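Local coordinates for AlkZ (Streptomyces sahachiroi, PDB 5UUJ), which belongs to the AlkZ-like family of DNA glycosylases, in the helix-turn-helix clan, and is built largely of helices with a smaller share of strands, at residues Gln43-Ser46 against Val47-Leu50; Asn51-Leu54 against Arg55-Ala58; Gln289-Gly293 against Pro294-Asp298; Glu305-Ser308 against Ala309-Ala313. All blocks are in the same frame, centred on the assembly; numbering follows the deposited sequence.

Contact 1. Residues Gln43-Ser46 against Val47-Leu50; sequences QVWS and VAEL
Trp45 and Glu49, one helical turn apart, meet side chain to side chain: Glu49 CG lies over one face of the indole, 4.0 Å from the centroid of the five-membered ring, a CH-pi contact offset toward the ring's rim. The two side chains run across each other at about a right angle, with carboxylate and ring planes 42° apart. Glu49 OE1 comes to 3.1 Å from Trp45 NE1. Asn65 OD1 accepts a hydrogen bond from the same NE1. With Trp45 CG opposite its backbone N (chi1 -175°) and Glu49 CG beside its own N, the extended glutamate crosses over the indole. On another side of the turn the valines touch, Val44 CG1 lying 3.6 Å from Val47 CG2, while Ala48 CB approaches the indole obliquely.

Backbone bonds of the helix start accompany these side-chain contacts. Val44 is the N-cap residue, and its carbonyl O takes the amide of Ala48 at 3.3 Å, with a weaker bond from Val47 N. Glu49 N to Trp45 O follows at 3.0 Å, a nearly straight bond (165° at the hydrogen), and Leu50 N to Ser46 O continues the helical pattern at 3.2 Å. Further out, Arg61 forms a salt bridge with Glu49 OE2, the other carboxylate oxygen, and Lys75 makes a cation-pi contact with the indole.

In this first turn of helix 45-53 the indole touches Val64 and Val68 of helix 62-69 and Leu85 of strand 83-86, while Val47 rests on Phe287 of a loop.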
loop_
_atom_site.group_PDB
_atom_site.type_symbol
_atom_site.label_atom_id
_atom_site.label_comp_id
_atom_site.label_asym_id
_atom_site.label_seq_id
_atom_site.Cartn_x
_atom_site.Cartn_y
_atom_site.Cartn_z
ATOM N N GLN A 43 2.419 -8.273 -1.530
ATOM C CA GLN A 43 3.245 -9.159 -2.341
ATOM C C GLN A 43 3.716 -10.331 -1.488
ATOM O O GLN A 43 3.765 -11.470 -1.952
ATOM C CB GLN A 43 4.438 -8.410 -2.937
ATOM C CG GLN A 43 5.295 -9.262 -3.862
ATOM C CD GLN A 43 4.487 -9.931 -4.962
ATOM O OE1 GLN A 43 3.860 -9.261 -5.782
ATOM N NE2 GLN A 43 4.495 -11.260 -4.979
ATOM N N VAL A 44 4.069 -10.034 -0.241
ATOM C CA VAL A 44 4.320 -11.060 0.763
ATOM C C VAL A 44 3.075 -11.146 1.643
ATOM O O VAL A 44 2.815 -10.257 2.452
ATOM C CB VAL A 44 5.564 -10.745 1.614
ATOM C CG1 VAL A 44 5.846 -11.882 2.588
ATOM C CG2 VAL A 44 6.774 -10.497 0.718
ATOM N N TRP A 45 2.303 -12.214 1.468
ATOM C CA TRP A 45 0.981 -12.303 2.077
ATOM C C TRP A 45 1.037 -12.298 3.599
ATOM O O TRP A 45 0.236 -11.623 4.245
ATOM C CB TRP A 45 0.251 -13.559 1.596
ATOM C CG TRP A 45 -1.149 -13.622 2.098
ATOM C CD1 TRP A 45 -1.673 -14.541 2.956
ATOM C CD2 TRP A 45 -2.206 -12.707 1.795
ATOM N NE1 TRP A 45 -2.995 -14.262 3.200
ATOM C CE2 TRP A 45 -3.347 -13.139 2.499
ATOM C CE3 TRP A 45 -2.299 -11.561 0.996
ATOM C CZ2 TRP A 45 -4.567 -12.472 2.426
ATOM C CZ3 TRP A 45 -3.511 -10.901 0.925
ATOM C CH2 TRP A 45 -4.628 -11.357 1.635
ATOM N N SER A 46 1.980 -13.043 4.166
ATOM C CA SER A 46 2.103 -13.147 5.616
ATOM C C SER A 46 2.345 -11.779 6.241
ATOM O O SER A 46 1.913 -11.514 7.362
ATOM C CB SER A 46 3.231 -14.111 5.995
ATOM O OG SER A 46 4.470 -13.703 5.444
ATOM N N VAL A 47 3.029 -10.911 5.505
ATOM C CA VAL A 47 3.313 -9.562 5.973
ATOM C C VAL A 47 2.053 -8.687 5.944
ATOM O O VAL A 47 1.842 -7.864 6.834
ATOM C CB VAL A 47 4.431 -8.924 5.128
ATOM C CG1 VAL A 47 4.561 -7.439 5.415
ATOM C CG2 VAL A 47 5.751 -9.630 5.402
ATOM N N ALA A 48 1.218 -8.870 4.925
ATOM C CA ALA A 48 -0.025 -8.113 4.819
ATOM C C ALA A 48 -0.980 -8.484 5.951
ATOM O O ALA A 48 -1.651 -7.620 6.518
ATOM C CB ALA A 48 -0.682 -8.354 3.473
ATOM N N GLU A 49 -1.039 -9.774 6.268
ATOM C CA GLU A 49 -1.858 -10.263 7.370
ATOM C C GLU A 49 -1.433 -9.629 8.689
ATOM O O GLU A 49 -2.269 -9.196 9.481
ATOM C CB GLU A 49 -1.757 -11.784 7.482
ATOM C CG GLU A 49 -2.322 -12.547 6.302
ATOM C CD GLU A 49 -2.088 -14.037 6.428
ATOM O OE1 GLU A 49 -3.060 -14.810 6.291
ATOM O OE2 GLU A 49 -0.929 -14.439 6.669
ATOM N N LEU A 50 -0.123 -9.585 8.913
ATOM C CA LEU A 50 0.432 -9.080 10.162
ATOM C C LEU A 50 0.110 -7.604 10.363
ATOM O O LEU A 50 -0.267 -7.190 11.456
ATOM C CB LEU A 50 1.948 -9.294 10.192
ATOM C CG LEU A 50 2.680 -8.840 11.455
ATOM C CD1 LEU A 50 2.246 -9.665 12.659
ATOM C CD2 LEU A 50 4.185 -8.921 11.257
#

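Contact 2. Residues Asn51-Leu54 against Arg55-Ala58; sequences NVAL and RQAA
Three hydrogen bonds tie Arg55 and Gln56 back to residues toward the C-terminal end of helix 45-53, two from the backbone and one from a side chain. Arg55 N donates to Val52 O at 3.0 Å and Gln56 N to Ala53 O at 3.1 Å; both are i to i+3 bonds, the second closing a type I turn. The side-chain bond runs from Arg55 NH1 to Asn51 O, 3.1 Å long and 160° at the hydrogen, with the oxygen at the guanidinium edge, only 5° out of its plane. It is the extended run from CG to NE (chi2 175°) that carries the guanidinium back along the helix to this carbonyl.

Charge and polar partners outside complete the grip on Arg55: NH1 also forms a salt bridge with Asp288, and NE bonds to Gln20 O, so the buried guanidinium is held at several of its nitrogens. Asn51 ND2 reaches Gly286 O. The Gln56 amide is fixed at both ends, OE1 by Asp60 N and NE2 by Pro28 O.

Van der Waals contacts are lighter. Gln56 CG lies 3.7 Å from Val52 O, Gln56 OE1 is 3.5 Å from Ala53 CA, and Gln56 NE2 passes Val52 CG1 at 4.2 Å. Arg55 CG, also close to Asn51 O at 3.5 Å, lines the same carbonyl with its aliphatic part.

The motif is a type I beta turn, Ala53 to Gln56, at the C-terminal end of a helix, joined by an i to i+4 bond from an arginine side chain to a backbone carbonyl.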
loop_
_atom_site.group_PDB
_atom_site.type_symbol
_atom_site.label_atom_id
_atom_site.label_comp_id
_atom_site.label_asym_id
_atom_site.label_seq_id
_atom_site.Cartn_x
_atom_site.Cartn_y
_atom_site.Cartn_z
ATOM N N ASN A 51 0.249 -6.814 9.304
ATOM C CA ASN A 51 0.072 -5.370 9.410
ATOM C C ASN A 51 -1.374 -4.968 9.690
ATOM O O ASN A 51 -1.630 -3.926 10.295
ATOM C CB ASN A 51 0.574 -4.688 8.141
ATOM C CG ASN A 51 2.085 -4.788 7.990
ATOM O OD1 ASN A 51 2.810 -4.964 8.977
ATOM N ND2 ASN A 51 2.568 -4.673 6.758
ATOM N N VAL A 52 -2.318 -5.796 9.256
ATOM C CA VAL A 52 -3.712 -5.599 9.627
ATOM C C VAL A 52 -3.919 -6.030 11.080
ATOM O O VAL A 52 -4.537 -5.312 11.868
ATOM C CB VAL A 52 -4.663 -6.381 8.695
ATOM C CG1 VAL A 52 -6.103 -6.300 9.183
ATOM C CG2 VAL A 52 -4.559 -5.842 7.276
ATOM N N ALA A 53 -3.385 -7.197 11.431
ATOM C CA ALA A 53 -3.598 -7.772 12.759
ATOM C C ALA A 53 -3.005 -6.901 13.861
ATOM O O ALA A 53 -3.577 -6.793 14.946
ATOM C CB ALA A 53 -3.009 -9.171 12.828
ATOM N N LEU A 54 -1.859 -6.285 13.584
ATOM C CA LEU A 54 -1.212 -5.423 14.565
ATOM C C LEU A 54 -2.042 -4.169 14.834
ATOM O O LEU A 54 -1.872 -3.515 15.858
ATOM C CB LEU A 54 0.191 -5.034 14.099
ATOM C CG LEU A 54 1.254 -6.139 14.109
ATOM C CD1 LEU A 54 2.518 -5.660 13.416
ATOM C CD2 LEU A 54 1.571 -6.591 15.520
ATOM N N ARG A 55 -2.946 -3.844 13.915
ATOM C CA ARG A 55 -3.794 -2.662 14.054
ATOM C C ARG A 55 -5.140 -3.002 14.699
ATOM O O ARG A 55 -6.098 -2.228 14.621
ATOM C CB ARG A 55 -3.992 -2.008 12.685
ATOM C CG ARG A 55 -2.767 -1.236 12.232
ATOM C CD ARG A 55 -2.917 -0.704 10.829
ATOM N NE ARG A 55 -1.937 0.337 10.544
ATOM C CZ ARG A 55 -0.670 0.110 10.210
ATOM N NH1 ARG A 55 -0.211 -1.130 10.119
ATOM N NH2 ARG A 55 0.142 1.128 9.965
ATOM N N GLN A 56 -5.191 -4.164 15.344
ATOM C CA GLN A 56 -6.374 -4.609 16.072
ATOM C C GLN A 56 -6.020 -4.870 17.532
ATOM O O GLN A 56 -5.062 -5.585 17.821
ATOM C CB GLN A 56 -6.951 -5.871 15.432
ATOM C CG GLN A 56 -7.474 -5.650 14.020
ATOM C CD GLN A 56 -7.704 -6.947 13.270
ATOM O OE1 GLN A 56 -7.007 -7.938 13.487
ATOM N NE2 GLN A 56 -8.687 -6.946 12.379
ATOM N N ALA A 57 -6.796 -4.282 18.442
ATOM C CA ALA A 57 -6.558 -4.414 19.879
ATOM C C ALA A 57 -6.448 -5.879 20.273
ATOM O O ALA A 57 -5.612 -6.251 21.094
ATOM C CB ALA A 57 -7.667 -3.737 20.665
ATOM N N ALA A 58 -7.310 -6.697 19.679
ATOM C CA ALA A 58 -7.220 -8.145 19.787
ATOM C C ALA A 58 -6.860 -8.697 18.410
ATOM O O ALA A 58 -7.752 -8.963 17.603
ATOM C CB ALA A 58 -8.532 -8.735 20.285
#

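Contact 3. Residues Gln289-Gly293 against Pro294-Asp298; sequences QYLLG and PGTKD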
loop_
_atom_site.group_PDB
_atom_site.type_symbol
_atom_site.label_atom_id
_atom_site.label_comp_id
_atom_site.label_asym_id
_atom_site.label_seq_id
_atom_site.Cartn_x
_atom_site.Cartn_y
_atom_site.Cartn_z
ATOM N N GLN A 289 2.610 0.256 6.047
ATOM C CA GLN A 289 2.095 1.488 5.470
ATOM C C GLN A 289 2.502 2.738 6.249
ATOM O O GLN A 289 2.572 3.822 5.672
ATOM C CB GLN A 289 0.570 1.418 5.374
ATOM C CG GLN A 289 0.058 0.481 4.289
ATOM C CD GLN A 289 0.461 0.924 2.890
ATOM O OE1 GLN A 289 -0.076 1.892 2.353
ATOM N NE2 GLN A 289 1.414 0.214 2.298
ATOM N N TYR A 290 2.764 2.601 7.546
ATOM C CA TYR A 290 3.219 3.748 8.330
ATOM C C TYR A 290 4.494 4.316 7.712
ATOM O O TYR A 290 4.722 5.527 7.725
ATOM C CB TYR A 290 3.469 3.372 9.795
ATOM C CG TYR A 290 3.946 4.550 10.611
ATOM C CD1 TYR A 290 3.049 5.496 11.092
ATOM C CD2 TYR A 290 5.297 4.736 10.876
ATOM C CE1 TYR A 290 3.484 6.589 11.822
ATOM C CE2 TYR A 290 5.739 5.821 11.604
ATOM C CZ TYR A 290 4.829 6.745 12.076
ATOM O OH TYR A 290 5.264 7.829 12.804
ATOM N N LEU A 291 5.308 3.422 7.161
ATOM C CA LEU A 291 6.545 3.793 6.488
ATOM C C LEU A 291 6.316 4.167 5.031
ATOM O O LEU A 291 6.823 5.184 4.554
ATOM C CB LEU A 291 7.545 2.637 6.553
ATOM C CG LEU A 291 8.820 2.816 7.373
ATOM C CD1 LEU A 291 9.668 1.566 7.248
ATOM C CD2 LEU A 291 9.610 4.039 6.930
ATOM N N LEU A 292 5.563 3.332 4.323
ATOM C CA LEU A 292 5.439 3.458 2.875
ATOM C C LEU A 292 4.565 4.635 2.458
ATOM O O LEU A 292 4.680 5.127 1.335
ATOM C CB LEU A 292 4.878 2.167 2.273
ATOM C CG LEU A 292 5.729 0.904 2.439
ATOM C CD1 LEU A 292 5.108 -0.237 1.645
ATOM C CD2 LEU A 292 7.175 1.127 2.016
ATOM N N GLY A 293 3.699 5.087 3.357
ATOM C CA GLY A 293 2.872 6.247 3.080
ATOM C C GLY A 293 3.738 7.461 2.789
ATOM O O GLY A 293 3.776 7.942 1.658
ATOM N N PRO A 294 4.447 7.962 3.812
ATOM C CA PRO A 294 5.367 9.088 3.613
ATOM C C PRO A 294 6.596 8.704 2.795
ATOM O O PRO A 294 7.248 9.578 2.222
ATOM C CB PRO A 294 5.771 9.478 5.043
ATOM C CG PRO A 294 4.763 8.838 5.933
ATOM C CD PRO A 294 4.340 7.588 5.231
ATOM N N GLY A 295 6.904 7.409 2.757
ATOM C CA GLY A 295 8.061 6.907 2.037
ATOM C C GLY A 295 9.260 6.706 2.948
ATOM O O GLY A 295 9.499 7.499 3.860
ATOM N N THR A 296 10.019 5.643 2.698
ATOM C CA THR A 296 11.224 5.359 3.472
ATOM C C THR A 296 12.272 6.455 3.302
ATOM O O THR A 296 13.198 6.562 4.105
ATOM C CB THR A 296 11.855 4.013 3.065
ATOM O OG1 THR A 296 12.206 4.049 1.675
ATOM C CG2 THR A 296 10.889 2.869 3.319
ATOM N N LYS A 297 12.114 7.267 2.260
ATOM C CA LYS A 297 13.045 8.353 1.966
ATOM C C LYS A 297 12.901 9.532 2.928
ATOM O O LYS A 297 13.810 10.351 3.042
ATOM C CB LYS A 297 12.841 8.854 0.531
ATOM C CG LYS A 297 14.021 8.650 -0.404
ATOM C CD LYS A 297 13.816 7.439 -1.305
ATOM C CE LYS A 297 14.996 7.212 -2.247
ATOM N NZ LYS A 297 15.952 8.361 -2.291
ATOM N N ASP A 298 11.758 9.634 3.605
ATOM C CA ASP A 298 11.497 10.789 4.468
ATOM C C ASP A 298 12.425 10.797 5.684
ATOM O O ASP A 298 12.320 9.950 6.574
ATOM C CB ASP A 298 10.037 10.814 4.924
ATOM C CG ASP A 298 9.592 12.200 5.362
ATOM O OD1 ASP A 298 10.456 13.000 5.773
ATOM O OD2 ASP A 298 8.382 12.492 5.282
HETATM O O HOH W 1 8.282 7.147 6.394
#
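Leu291 and Thr296 meet through methyl groups: an off-staggered chi1 of Leu291 (-113°) accompanies a CD2 that ends near Thr296, whose CG2 stands anti to its carbonyl carbon while OG1 sits between the backbone N and the carbonyl carbon (chi1 60°). Leu291 CD2 lies 4.0 Å from Thr296 CG2, the two side chains crossing at about a right angle.

The backbone closes the same loop. Gly295 N donates to Leu291 O at 2.9 Å, and a water bridges Leu291 O (3.1 Å) to Gly295 O (2.8 Å), donating to both. Leu291 O therefore takes two donors. Pro294, which has no amide hydrogen to offer, instead puts its CD 3.3 Å from Tyr290 O. Outside, Tyr215 OH bonds to Gly293 O and Arg229 NH2 to Pro294 O.

Gly295 is the first residue to leave helical angles, at a positive phi (97°), a conformation that glycine readily takes. The segment is the C-terminal exit of the short helix 289-292, ended by a Gly-Pro-Gly sequence and followed by a type I beta turn from Gly295 to Asp298.

Contact 4. Residues Glu305-Ser308 against Ala309-Ala313; sequences EHRS and AVSRA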
loop_
_atom_site.group_PDB
_atom_site.type_symbol
_atom_site.label_atom_id
_atom_site.label_comp_id
_atom_site.label_asym_id
_atom_site.label_seq_id
_atom_site.Cartn_x
_atom_site.Cartn_y
_atom_site.Cartn_z
ATOM N N GLU A 305 21.388 7.906 7.265
ATOM C CA GLU A 305 22.522 7.018 7.500
ATOM C C GLU A 305 22.072 5.632 7.966
ATOM O O GLU A 305 22.856 4.685 7.950
ATOM C CB GLU A 305 23.491 7.628 8.522
ATOM C CG GLU A 305 22.965 7.736 9.952
ATOM C CD GLU A 305 22.242 9.044 10.228
ATOM O OE1 GLU A 305 21.752 9.681 9.268
ATOM O OE2 GLU A 305 22.168 9.437 11.413
ATOM N N HIS A 306 20.812 5.519 8.380
ATOM C CA HIS A 306 20.264 4.250 8.856
ATOM C C HIS A 306 19.289 3.629 7.859
ATOM O O HIS A 306 18.674 2.601 8.145
ATOM C CB HIS A 306 19.559 4.450 10.199
ATOM C CG HIS A 306 20.474 4.852 11.312
ATOM N ND1 HIS A 306 21.773 4.399 11.408
ATOM C CD2 HIS A 306 20.281 5.667 12.375
ATOM C CE1 HIS A 306 22.339 4.917 12.482
ATOM N NE2 HIS A 306 21.455 5.691 13.088
ATOM N N ARG A 307 19.150 4.247 6.692
ATOM C CA ARG A 307 18.144 3.829 5.722
ATOM C C ARG A 307 18.427 2.438 5.151
ATOM O O ARG A 307 17.506 1.649 4.935
ATOM C CB ARG A 307 18.053 4.852 4.586
ATOM C CG ARG A 307 16.866 4.639 3.664
ATOM C CD ARG A 307 16.817 5.668 2.545
ATOM N NE ARG A 307 15.930 5.237 1.464
ATOM C CZ ARG A 307 16.311 4.505 0.419
ATOM N NH1 ARG A 307 17.575 4.111 0.291
ATOM N NH2 ARG A 307 15.424 4.163 -0.508
ATOM N N SER A 308 19.700 2.139 4.917
ATOM C CA SER A 308 20.091 0.871 4.310
ATOM C C SER A 308 19.794 -0.318 5.222
ATOM O O SER A 308 19.713 -1.452 4.758
ATOM C CB SER A 308 21.578 0.889 3.952
ATOM O OG SER A 308 22.378 1.013 5.113
ATOM N N ALA A 309 19.630 -0.058 6.515
ATOM C CA ALA A 309 19.284 -1.113 7.463
ATOM C C ALA A 309 17.803 -1.487 7.359
ATOM O O ALA A 309 17.409 -2.595 7.721
ATOM C CB ALA A 309 19.615 -0.681 8.877
ATOM N N VAL A 310 16.995 -0.558 6.856
ATOM C CA VAL A 310 15.558 -0.774 6.714
ATOM C C VAL A 310 15.202 -1.183 5.287
ATOM O O VAL A 310 14.595 -2.232 5.067
ATOM C CB VAL A 310 14.762 0.493 7.089
ATOM C CG1 VAL A 310 13.262 0.249 6.959
ATOM C CG2 VAL A 310 15.099 0.933 8.507
ATOM N N SER A 311 15.579 -0.343 4.328
ATOM C CA SER A 311 15.293 -0.585 2.917
ATOM C C SER A 311 16.511 -1.206 2.240
ATOM O O SER A 311 17.488 -0.515 1.956
ATOM C CB SER A 311 14.893 0.723 2.222
ATOM O OG SER A 311 14.610 0.514 0.849
ATOM N N ARG A 312 16.447 -2.513 1.993
ATOM C CA ARG A 312 17.584 -3.263 1.460
ATOM C C ARG A 312 17.345 -3.710 0.011
ATOM O O ARG A 312 16.412 -3.244 -0.642
ATOM C CB ARG A 312 17.878 -4.468 2.368
ATOM C CG ARG A 312 18.578 -4.085 3.668
ATOM C CD ARG A 312 18.976 -5.303 4.486
ATOM N NE ARG A 312 20.245 -5.091 5.185
ATOM C CZ ARG A 312 20.375 -4.820 6.484
ATOM N NH1 ARG A 312 19.312 -4.728 7.277
ATOM N NH2 ARG A 312 21.587 -4.645 6.996
ATOM N N ALA A 313 18.202 -4.599 -0.488
ATOM C CA ALA A 313 18.171 -5.011 -1.892
ATOM C C ALA A 313 16.896 -5.769 -2.254
ATOM O O ALA A 313 16.238 -6.360 -1.393
ATOM C CB ALA A 313 19.389 -5.863 -2.209
#
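Arg307 O is the shared acceptor of this short, weakly bonded helix, taking two donors, Ser311 N at 2.8 Å and Val310 N at 3.0 Å, while Ala309 N reaches His306 O at 3.3 Å. The mixture of i to i+3 and i to i+4 bonds belongs to a helix of barely one turn, and the backbone leaves helical angles at Ser311.

Side chains add a looser layer. Arg312 folds back over the turn: CG comes 3.1 Å from Ser308 O, and one face of its guanidinium lies over the same oxygen, which sits 3.7 Å above the plane and offset toward the rim. With its chain bent at chi3 (145°), the guanidinium turns this face to Ser308 O; Arg312 is exposed and touches a crystal neighbour, so its pose may owe something to the lattice. Arg307 is extended from CG to NE; its NH2 stays 4.0 Å from Ser311 OG, which lies over one guanidinium face. Ala309 CB packs 3.5 Å from His306 O, and Val310 CB flanks Arg307 O.

The end of His306 leads away from residues 309-313: NE2 hydrogen-bonds to Asp345 OD1, and the ring stacks with that of Phe343, while Pro344 touches its side chain as well.

The turn lies near the surface. Arg307 packs on Thr296 and Lys297 of the loop leading from helix 289-292, and Val310 pairs through its backbone with Ser318, just before strand 320-323. Ser311 meets Ile317 in the loop approaching that strand.

Overall arrangement
Contacts 1 and 2 are successive parts of helix 45-53, their centres 13 Å apart: the first covers its N-terminal turn, the second its exit. Contacts 3 and 4 likewise follow one another, centres also 13 Å apart, and pack directly, with Leu291 CD1 3.8 Å from Val310 CG1 and Lys297 CE 3.5 Å from Arg307 NH2. The two pairs meet at contacts 2 and 3, where Arg55 NH2 lies 3.9 Å from Tyr290 N, although their centres are about 19 Å apart. Asp288, immediately before helix 289-292, is bonded to both Arg55 and the backbone of Tyr290. Contacts 1 and 4 remain separate, nearest atoms about 11 Å apart.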